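BT_4661 (Bacteroides thetaiotaomicron, PDB 4AK2) is a surface-located, SusE-like polysaccharide-binding protein of the heparin utilisation locus, whose C-terminal ligand-binding part, crystallised here, holds heparin-type sulfated glycan. Local coordinates at residues Q27-A32 with E126-V131; F132-A137 with I274-K279; F164-I169 with G241-A246. All blocks are in the same frame, centred on the assembly; numbering follows the deposited sequence.

Interaction 1: Q27-A32 with E126-V131; sequences QFRIEA and EYTPFV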
loop_
_atom_site.group_PDB
_atom_site.type_symbol
_atom_site.label_atom_id
_atom_site.label_comp_id
_atom_site.label_asym_id
_atom_site.label_seq_id
_atom_site.Cartn_x
_atom_site.Cartn_y
_atom_site.Cartn_z
ATOM N N GLN A 27 -0.783 -0.346 -9.973
ATOM C CA GLN A 27 -0.187 0.787 -9.251
ATOM C C GLN A 27 0.393 1.805 -10.195
ATOM O O GLN A 27 0.997 1.462 -11.202
ATOM C CB GLN A 27 0.858 0.257 -8.258
ATOM C CG GLN A 27 2.140 -0.289 -8.919
ATOM C CD GLN A 27 2.922 -1.144 -7.950
ATOM O OE1 GLN A 27 3.663 -0.653 -7.124
ATOM N NE2 GLN A 27 2.767 -2.483 -8.091
ATOM N N PHE A 28 0.134 3.090 -9.897
ATOM C CA PHE A 28 0.479 4.197 -10.768
ATOM C C PHE A 28 1.133 5.313 -10.014
ATOM O O PHE A 28 0.618 5.748 -8.995
ATOM C CB PHE A 28 -0.798 4.711 -11.496
ATOM C CG PHE A 28 -1.374 3.634 -12.355
ATOM C CD1 PHE A 28 -2.260 2.698 -11.837
ATOM C CD2 PHE A 28 -0.939 3.474 -13.673
ATOM C CE1 PHE A 28 -2.701 1.619 -12.619
ATOM C CE2 PHE A 28 -1.386 2.394 -14.451
ATOM C CZ PHE A 28 -2.231 1.475 -13.927
ATOM N N ARG A 29 2.277 5.749 -10.510
ATOM C CA ARG A 29 2.992 6.863 -9.931
ATOM C C ARG A 29 2.715 8.115 -10.733
ATOM O O ARG A 29 2.738 8.117 -11.968
ATOM C CB ARG A 29 4.517 6.570 -9.911
ATOM C CG ARG A 29 5.334 7.785 -9.451
ATOM C CD ARG A 29 6.761 7.388 -9.097
ATOM N NE ARG A 29 6.806 6.658 -7.834
ATOM C CZ ARG A 29 7.473 5.519 -7.602
ATOM N NH1 ARG A 29 8.195 4.867 -8.566
ATOM N NH2 ARG A 29 7.412 5.016 -6.377
ATOM N N ILE A 30 2.486 9.203 -10.012
ATOM C CA ILE A 30 2.508 10.549 -10.588
ATOM C C ILE A 30 3.907 11.082 -10.295
ATOM O O ILE A 30 4.302 11.199 -9.124
ATOM C CB ILE A 30 1.416 11.461 -9.988
ATOM C CG1 ILE A 30 0.029 10.821 -10.194
ATOM C CG2 ILE A 30 1.506 12.847 -10.614
ATOM C CD1 ILE A 30 -0.463 9.926 -9.083
ATOM N N GLU A 31 4.670 11.361 -11.354
ATOM C CA GLU A 31 6.073 11.744 -11.218
ATOM C C GLU A 31 6.223 13.040 -10.413
ATOM O O GLU A 31 5.332 13.892 -10.402
ATOM C CB GLU A 31 6.721 11.919 -12.602
ATOM C CG GLU A 31 6.230 13.178 -13.347
ATOM C CD GLU A 31 6.848 13.317 -14.747
ATOM O OE1 GLU A 31 8.050 12.966 -14.930
ATOM O OE2 GLU A 31 6.132 13.764 -15.670
ATOM N N ALA A 32 7.373 13.187 -9.765
ATOM C CA ALA A 32 7.704 14.383 -9.026
ATOM C C ALA A 32 7.469 15.618 -9.900
ATOM O O ALA A 32 7.921 15.670 -11.057
ATOM C CB ALA A 32 9.135 14.312 -8.544
ATOM N N GLU A 126 11.577 6.747 -3.541
ATOM C CA GLU A 126 10.686 6.000 -4.400
ATOM C C GLU A 126 10.930 4.496 -4.273
ATOM O O GLU A 126 12.033 3.991 -4.562
ATOM C CB GLU A 126 10.865 6.407 -5.884
ATOM C CG GLU A 126 10.453 7.854 -6.105
ATOM C CD GLU A 126 10.382 8.247 -7.562
ATOM O OE1 GLU A 126 10.852 7.460 -8.418
ATOM O OE2 GLU A 126 9.885 9.347 -7.869
ATOM N N TYR A 127 9.908 3.755 -3.879
ATOM C CA TYR A 127 9.931 2.302 -3.931
ATOM C C TYR A 127 9.271 1.912 -5.264
ATOM O O TYR A 127 8.163 2.386 -5.571
ATOM C CB TYR A 127 9.077 1.729 -2.791
ATOM C CG TYR A 127 9.699 1.876 -1.412
ATOM C CD1 TYR A 127 9.558 3.040 -0.665
ATOM C CD2 TYR A 127 10.461 0.854 -0.867
ATOM C CE1 TYR A 127 10.121 3.176 0.582
ATOM C CE2 TYR A 127 11.045 0.960 0.382
ATOM C CZ TYR A 127 10.884 2.147 1.107
ATOM O OH TYR A 127 11.488 2.286 2.357
ATOM N N THR A 128 9.933 1.057 -6.014
ATOM C CA THR A 128 9.379 0.593 -7.301
ATOM C C THR A 128 9.484 -0.920 -7.296
ATOM O O THR A 128 10.582 -1.450 -7.564
ATOM C CB THR A 128 10.169 1.199 -8.478
ATOM O OG1 THR A 128 10.083 2.622 -8.424
ATOM C CG2 THR A 128 9.640 0.688 -9.829
ATOM N N PRO A 129 8.400 -1.656 -7.051
ATOM C CA PRO A 129 7.025 -1.209 -6.824
ATOM C C PRO A 129 6.855 -0.580 -5.458
ATOM O O PRO A 129 7.538 -0.896 -4.501
ATOM C CB PRO A 129 6.232 -2.539 -6.886
ATOM C CG PRO A 129 7.209 -3.563 -6.353
ATOM C CD PRO A 129 8.524 -3.134 -6.929
ATOM N N PHE A 130 5.861 0.310 -5.406
ATOM C CA PHE A 130 5.476 0.962 -4.129
ATOM C C PHE A 130 4.382 0.233 -3.406
ATOM O O PHE A 130 3.951 0.692 -2.329
ATOM C CB PHE A 130 5.193 2.443 -4.295
ATOM C CG PHE A 130 3.988 2.749 -5.156
ATOM C CD1 PHE A 130 2.702 2.832 -4.561
ATOM C CD2 PHE A 130 4.104 2.991 -6.534
ATOM C CE1 PHE A 130 1.599 3.156 -5.331
ATOM C CE2 PHE A 130 3.000 3.299 -7.310
ATOM C CZ PHE A 130 1.748 3.370 -6.696
ATOM N N VAL A 131 3.880 -0.883 -3.927
ATOM C CA VAL A 131 2.964 -1.763 -3.228
ATOM C C VAL A 131 3.751 -3.050 -2.956
ATOM O O VAL A 131 4.128 -3.769 -3.916
ATOM C CB VAL A 131 1.700 -2.074 -4.010
ATOM C CG1 VAL A 131 0.736 -2.925 -3.175
ATOM C CG2 VAL A 131 0.995 -0.767 -4.463
HETATM O O HOH W 1 3.488 -4.772 -6.396
HETATM O O HOH W 2 7.441 5.319 -3.341
HETATM O O HOH W 3 9.193 10.924 -10.012
#

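Interaction 2: F132-A137 with I274-K279; sequences FQVNPA and IWFDTK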
loop_
_atom_site.group_PDB
_atom_site.type_symbol
_atom_site.label_atom_id
_atom_site.label_comp_id
_atom_site.label_asym_id
_atom_site.label_seq_id
_atom_site.Cartn_x
_atom_site.Cartn_y
_atom_site.Cartn_z
ATOM N N PHE A 132 4.064 -3.324 -1.706
ATOM C CA PHE A 132 4.796 -4.520 -1.314
ATOM C C PHE A 132 3.750 -5.599 -1.046
ATOM O O PHE A 132 2.997 -5.500 -0.059
ATOM C CB PHE A 132 5.664 -4.206 -0.048
ATOM C CG PHE A 132 6.308 -5.438 0.555
ATOM C CD1 PHE A 132 6.654 -6.551 -0.247
ATOM C CD2 PHE A 132 6.547 -5.515 1.936
ATOM C CE1 PHE A 132 7.253 -7.714 0.287
ATOM C CE2 PHE A 132 7.184 -6.671 2.478
ATOM C CZ PHE A 132 7.479 -7.767 1.654
ATOM N N GLN A 133 3.694 -6.637 -1.886
ATOM C CA GLN A 133 2.791 -7.741 -1.754
ATOM C C GLN A 133 3.444 -8.810 -0.903
ATOM O O GLN A 133 4.490 -9.379 -1.318
ATOM C CB GLN A 133 2.442 -8.314 -3.132
ATOM C CG GLN A 133 1.644 -7.270 -3.939
ATOM C CD GLN A 133 1.235 -7.832 -5.296
ATOM O OE1 GLN A 133 2.091 -8.270 -6.069
ATOM N NE2 GLN A 133 -0.059 -7.780 -5.609
ATOM N N VAL A 134 2.914 -9.066 0.284
ATOM C CA VAL A 134 3.542 -9.932 1.254
ATOM C C VAL A 134 2.575 -10.960 1.795
ATOM O O VAL A 134 1.384 -10.671 2.041
ATOM C CB VAL A 134 4.181 -9.071 2.389
ATOM C CG1 VAL A 134 3.106 -8.334 3.240
ATOM C CG2 VAL A 134 5.064 -9.934 3.291
ATOM N N ASN A 135 3.064 -12.171 2.041
ATOM C CA ASN A 135 2.276 -13.222 2.667
ATOM C C ASN A 135 2.454 -13.076 4.187
ATOM O O ASN A 135 3.564 -13.200 4.676
ATOM C CB ASN A 135 2.814 -14.580 2.205
ATOM C CG ASN A 135 2.112 -15.753 2.850
ATOM O OD1 ASN A 135 1.485 -15.659 3.894
ATOM N ND2 ASN A 135 2.176 -16.887 2.176
ATOM N N PRO A 136 1.389 -12.759 4.941
ATOM C CA PRO A 136 1.539 -12.519 6.378
ATOM C C PRO A 136 1.951 -13.752 7.161
ATOM O O PRO A 136 2.424 -13.605 8.278
ATOM C CB PRO A 136 0.136 -12.040 6.796
ATOM C CG PRO A 136 -0.785 -12.710 5.806
ATOM C CD PRO A 136 -0.015 -12.642 4.497
ATOM N N ALA A 137 1.790 -14.960 6.621
ATOM C CA ALA A 137 2.296 -16.145 7.324
ATOM C C ALA A 137 3.823 -16.200 7.259
ATOM O O ALA A 137 4.444 -16.566 8.211
ATOM C CB ALA A 137 1.672 -17.436 6.773
ATOM N N ILE A 274 1.680 -1.603 2.083
ATOM C CA ILE A 274 1.926 -3.020 2.296
ATOM C C ILE A 274 0.602 -3.762 2.091
ATOM O O ILE A 274 -0.413 -3.443 2.720
ATOM C CB ILE A 274 2.396 -3.311 3.750
ATOM C CG1 ILE A 274 3.552 -2.409 4.185
ATOM C CG2 ILE A 274 2.706 -4.804 3.907
ATOM C CD1 ILE A 274 4.705 -2.295 3.251
ATOM N N TRP A 275 0.566 -4.732 1.179
ATOM C CA TRP A 275 -0.626 -5.489 0.890
ATOM C C TRP A 275 -0.438 -6.899 1.350
ATOM O O TRP A 275 0.410 -7.640 0.749
ATOM C CB TRP A 275 -0.993 -5.391 -0.587
ATOM C CG TRP A 275 -2.202 -6.163 -1.029
ATOM C CD1 TRP A 275 -3.092 -6.907 -0.273
ATOM C CD2 TRP A 275 -2.654 -6.288 -2.404
ATOM N NE1 TRP A 275 -4.072 -7.470 -1.092
ATOM C CE2 TRP A 275 -3.844 -7.132 -2.380
ATOM C CE3 TRP A 275 -2.184 -5.811 -3.627
ATOM C CZ2 TRP A 275 -4.517 -7.479 -3.549
ATOM C CZ3 TRP A 275 -2.862 -6.145 -4.789
ATOM C CH2 TRP A 275 -4.018 -6.962 -4.750
ATOM N N PHE A 276 -1.102 -7.340 2.398
ATOM C CA PHE A 276 -1.027 -8.681 2.965
ATOM C C PHE A 276 -2.035 -9.581 2.296
ATOM O O PHE A 276 -3.219 -9.286 2.215
ATOM C CB PHE A 276 -1.396 -8.655 4.467
ATOM C CG PHE A 276 -0.603 -7.671 5.277
ATOM C CD1 PHE A 276 0.605 -8.013 5.906
ATOM C CD2 PHE A 276 -1.099 -6.373 5.484
ATOM C CE1 PHE A 276 1.313 -7.109 6.666
ATOM C CE2 PHE A 276 -0.383 -5.463 6.239
ATOM C CZ PHE A 276 0.820 -5.815 6.834
ATOM N N ASP A 277 -1.562 -10.743 1.806
ATOM C CA ASP A 277 -2.462 -11.799 1.293
ATOM C C ASP A 277 -1.690 -13.122 1.313
ATOM O O ASP A 277 -0.567 -13.204 0.782
ATOM C CB ASP A 277 -2.909 -11.461 -0.146
ATOM C CG ASP A 277 -4.034 -12.325 -0.661
ATOM O OD1 ASP A 277 -4.033 -13.540 -0.414
ATOM O OD2 ASP A 277 -4.881 -11.777 -1.397
ATOM N N THR A 278 -2.268 -14.116 1.970
ATOM C CA THR A 278 -1.652 -15.444 2.016
ATOM C C THR A 278 -1.455 -16.096 0.632
ATOM O O THR A 278 -0.691 -17.065 0.534
ATOM C CB THR A 278 -2.438 -16.430 2.907
ATOM O OG1 THR A 278 -3.792 -16.463 2.513
ATOM C CG2 THR A 278 -2.324 -16.076 4.369
ATOM N N LYS A 279 -2.116 -15.580 -0.401
ATOM C CA LYS A 279 -1.960 -16.132 -1.741
ATOM C C LYS A 279 -0.685 -15.634 -2.417
ATOM O O LYS A 279 -0.293 -16.179 -3.441
ATOM C CB LYS A 279 -3.186 -15.771 -2.616
ATOM C CG LYS A 279 -4.506 -16.411 -2.248
ATOM C CD LYS A 279 -4.369 -17.898 -2.083
#

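Interaction 3: F164-I169 with G241-A246; sequences FFYYNI and GYANGA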
loop_
_atom_site.group_PDB
_atom_site.type_symbol
_atom_site.label_atom_id
_atom_site.label_comp_id
_atom_site.label_asym_id
_atom_site.label_seq_id
_atom_site.Cartn_x
_atom_site.Cartn_y
_atom_site.Cartn_z
ATOM N N PHE A 164 -0.917 5.697 10.770
ATOM C CA PHE A 164 -1.066 4.343 10.274
ATOM C C PHE A 164 -2.533 4.099 9.965
ATOM O O PHE A 164 -3.423 4.477 10.742
ATOM C CB PHE A 164 -0.583 3.333 11.307
ATOM C CG PHE A 164 0.850 3.506 11.713
ATOM C CD1 PHE A 164 1.857 2.867 11.014
ATOM C CD2 PHE A 164 1.198 4.309 12.808
ATOM C CE1 PHE A 164 3.172 3.017 11.386
ATOM C CE2 PHE A 164 2.516 4.471 13.191
ATOM C CZ PHE A 164 3.516 3.836 12.474
ATOM N N PHE A 165 -2.815 3.491 8.819
ATOM C CA PHE A 165 -4.185 3.201 8.381
ATOM C C PHE A 165 -4.193 1.771 7.839
ATOM O O PHE A 165 -3.205 1.344 7.150
ATOM C CB PHE A 165 -4.638 4.064 7.220
ATOM C CG PHE A 165 -4.700 5.557 7.522
ATOM C CD1 PHE A 165 -3.509 6.327 7.568
ATOM C CD2 PHE A 165 -5.931 6.218 7.684
ATOM C CE1 PHE A 165 -3.535 7.687 7.797
ATOM C CE2 PHE A 165 -5.941 7.595 7.899
ATOM C CZ PHE A 165 -4.756 8.321 7.965
ATOM N N TYR A 166 -5.269 1.041 8.030
ATOM C CA TYR A 166 -5.409 -0.282 7.468
ATOM C C TYR A 166 -6.721 -0.440 6.758
ATOM O O TYR A 166 -7.794 -0.022 7.297
ATOM C CB TYR A 166 -5.318 -1.347 8.582
ATOM C CG TYR A 166 -5.408 -2.767 8.081
ATOM C CD1 TYR A 166 -4.256 -3.436 7.679
ATOM C CD2 TYR A 166 -6.615 -3.443 8.036
ATOM C CE1 TYR A 166 -4.313 -4.733 7.221
ATOM C CE2 TYR A 166 -6.710 -4.746 7.571
ATOM C CZ TYR A 166 -5.520 -5.382 7.152
ATOM O OH TYR A 166 -5.480 -6.695 6.705
ATOM N N TYR A 167 -6.744 -1.081 5.590
ATOM C CA TYR A 167 -7.981 -1.283 4.828
ATOM C C TYR A 167 -8.126 -2.766 4.563
ATOM O O TYR A 167 -7.319 -3.354 3.825
ATOM C CB TYR A 167 -7.948 -0.503 3.505
ATOM C CG TYR A 167 -7.797 0.959 3.801
ATOM C CD1 TYR A 167 -8.924 1.700 4.223
ATOM C CD2 TYR A 167 -6.572 1.597 3.758
ATOM C CE1 TYR A 167 -8.810 3.021 4.619
ATOM C CE2 TYR A 167 -6.458 2.970 4.115
ATOM C CZ TYR A 167 -7.598 3.673 4.540
ATOM O OH TYR A 167 -7.506 5.001 4.918
ATOM N N ASN A 168 -9.126 -3.389 5.174
ATOM C CA ASN A 168 -9.422 -4.787 4.885
ATOM C C ASN A 168 -9.813 -4.905 3.429
ATOM O O ASN A 168 -10.541 -4.053 2.882
ATOM C CB ASN A 168 -10.607 -5.248 5.747
ATOM C CG ASN A 168 -10.908 -6.719 5.539
ATOM O OD1 ASN A 168 -10.011 -7.539 5.493
ATOM N ND2 ASN A 168 -12.169 -7.050 5.357
ATOM N N ILE A 169 -9.281 -5.921 2.761
ATOM C CA ILE A 169 -9.599 -6.162 1.345
ATOM C C ILE A 169 -10.494 -7.374 1.233
ATOM O O ILE A 169 -11.682 -7.235 0.900
ATOM C CB ILE A 169 -8.324 -6.261 0.460
ATOM C CG1 ILE A 169 -7.652 -4.859 0.397
ATOM C CG2 ILE A 169 -8.624 -6.822 -0.907
ATOM C CD1 ILE A 169 -6.215 -4.869 -0.129
ATOM N N GLY A 241 -8.601 -14.697 11.416
ATOM C CA GLY A 241 -7.884 -14.938 10.175
ATOM C C GLY A 241 -6.630 -14.129 9.985
ATOM O O GLY A 241 -6.339 -13.186 10.721
ATOM N N TYR A 242 -5.846 -14.530 8.991
ATOM C CA TYR A 242 -4.702 -13.735 8.537
ATOM C C TYR A 242 -5.157 -12.371 7.997
ATOM O O TYR A 242 -6.251 -12.264 7.407
ATOM C CB TYR A 242 -3.906 -14.487 7.449
ATOM C CG TYR A 242 -3.028 -15.524 8.041
ATOM C CD1 TYR A 242 -1.769 -15.182 8.528
ATOM C CD2 TYR A 242 -3.415 -16.873 8.084
ATOM C CE1 TYR A 242 -0.927 -16.145 9.070
ATOM C CE2 TYR A 242 -2.581 -17.839 8.628
ATOM C CZ TYR A 242 -1.334 -17.476 9.103
ATOM O OH TYR A 242 -0.521 -18.447 9.625
ATOM N N ALA A 243 -4.296 -11.378 8.138
ATOM C CA ALA A 243 -4.516 -10.106 7.456
ATOM C C ALA A 243 -4.697 -10.354 5.960
ATOM O O ALA A 243 -3.922 -11.135 5.352
ATOM C CB ALA A 243 -3.382 -9.118 7.665
ATOM N N ASN A 244 -5.689 -9.700 5.361
ATOM C CA ASN A 244 -5.911 -9.704 3.936
ATOM C C ASN A 244 -6.385 -8.299 3.633
ATOM O O ASN A 244 -7.571 -7.964 3.797
ATOM C CB ASN A 244 -6.911 -10.779 3.497
ATOM C CG ASN A 244 -7.012 -10.874 2.016
ATOM O OD1 ASN A 244 -7.438 -9.933 1.354
ATOM N ND2 ASN A 244 -6.579 -12.009 1.483
ATOM N N GLY A 245 -5.453 -7.423 3.333
ATOM C CA GLY A 245 -5.710 -5.992 3.353
ATOM C C GLY A 245 -4.451 -5.187 3.197
ATOM O O GLY A 245 -3.369 -5.760 2.963
ATOM N N ALA A 246 -4.544 -3.872 3.288
ATOM C CA ALA A 246 -3.445 -2.987 2.940
ATOM C C ALA A 246 -3.176 -1.973 4.042
ATOM O O ALA A 246 -4.127 -1.335 4.546
ATOM C CB ALA A 246 -3.725 -2.265 1.632
HETATM O O HOH W 4 -7.657 -8.196 6.862
#

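Interaction 1: Q27-A32 with E126-V131
Arg29 and Gln27, two residues apart on strand 27-30, each reach across to the loop 126-131 and hold its backbone and one of its side chains with polar groups. The hydrogen bonds of the arginine lie at the edge of its guanidinium and close to its plane: NH1 donates to Thr128 OG1 at 2.9 Å, and NH2 to Tyr127 O at 2.9 Å. The chain of Arg29 is bent at chi3 (-73°), which turns this edge to the loop, while NE is taken by His114. Toward the backbone N-H groups of the loop Gln27 acts as acceptor. Its OE1 receives Val131 N at 3.2 Å and, more weakly, Phe130 N, whereas NE2 is bonded to Ala25 O and, through a water, to Val131 O.

Charge adds a looser term. The carboxylate of Glu126 stacks on the guanidinium, the planes 12° apart, in a long salt bridge of 3.7 Å between OE1 and Arg29 NH1 that no N-H points along; its OE2 is bonded to Ser116 and, through a water, to Ala32 N.

Phe130 supplies the ring contacts. Its CG stands between the backbone N and the carbonyl carbon (chi1 65°), which swings the ring back to strand 27-30, and CZ makes an apolar touch with Gln27 CB at 3.6 Å. Separately, the polar Gln27 OE1 lies over one ring face near the rim, the amide almost perpendicular to the ring.

A leucine in place of Arg29 would probably leave Tyr127 O and Thr128 OG1 without their donors and the Glu126 carboxylate without its opposing charge.

Side-chain amide and guanidinium bonds thus pin an irregular loop, with a cis peptide before Pro129, against the edge strand of a four-stranded mixed beta-sheet.

Interaction 2: F132-A137 with I274-K279
Phe132 O takes the shortest polar bond between the two strands, 2.8 Å from Trp275 N and nearly straight at 172°. The same oxygen also receives a CA-H...O contact from Ile274. Val134 N then donates to Trp275 O at 2.9 Å, and Val134 O accepts from Asp277 N at 3.0 Å while Phe276 CA approaches it at 3.3 Å.

Side chains of paired residues share a face. On one, Val134 CG1, held between its backbone N and carbonyl carbon (chi1 67°), touches Ile274 CG2 at 3.6 Å and Phe276 CD1. Ile274 CD1 meets the Phe132 ring at its edge, and Ile274 CG2 lies over a face of the Phe276 ring, toward its rim. On the other face, Gln133 runs alongside Trp275, its NE2 3.3 Å from CZ3 and the amide inclined 51° to the indole.

Beyond the strands the two segments remain close: Pro136 CD packs against the Asp277 backbone, and Pro136 CG touches Thr278 CG2. Each segment bends there through an Asx turn, Asn135 OD1 accepting from Ala137 N and Asp277 OD1 from Lys279 N.

This is a parallel two-strand ladder in register, joining strands 131-134 and 268-276 of a mixed beta-sheet.

Interaction 3: F164-I169 with G241-A246
Gly245 is the tight point of this contact, its CA only 3.1 Å from Tyr167 O and 3.4 Å from Tyr166 OH. A side chain there would collide with both oxygens, so the close approach depends on glycine. Around it the backbones are firmly tied: Tyr167 and Ala246 exchange two hydrogen bonds as an antiparallel hydrogen-bonded pair, and Ile169 N donates to Asn244 O at 2.9 Å. Tyr166, its CG anti to the backbone N (chi1 -178°), extends along the partner segment and places Ala246 N over one ring face. The CD1 end of Ile169 lies against Gly245 CA and the methyl of Ala246.

Beyond Tyr166 OH the side toward Asn168 and Asn244, both partly exposed, is bridged by a water instead of packed directly. This water, in the plane of the Tyr166 ring, links three groups: it is 2.6 Å from Tyr166 OH, donates to Asn168 OD1 and accepts from Asn244 N. Asn168 OD1 and Asn244 O, both acceptors, stand 3.0 Å apart, and Asn168 ND2 is engaged by Gly171 O.

Strand 163-168 thus pairs with strand 241-254, which in turn borders 268-276; helix 187-195 packs on Tyr166 and Ala243, while Met91 of strand 89-98 touches Tyr167, Ile169 and Ala246.

Interactions 2 and 3 belong to one mixed sheet, their centres about 10 Å apart. Strands 241-254 and 268-276 are neighbours in it, and a probable hydrogen bond of 2.8 Å from Phe276 N to Gly245 O joins the two contacts. Ile169 CD1 also packs on Trp275 NE1. Interaction 1 lies farther off, its centre about 18 Å from that of interaction 2, but its loop runs directly into strand 131-134, and Val131 CG1 rests on Trp275 CB at 4.0 Å. Interaction 3 comes close to the bound glycan: the Phe165 side chain is about 6 Å from a sulfated glucosamine unit and about 4 Å from a sodium ion.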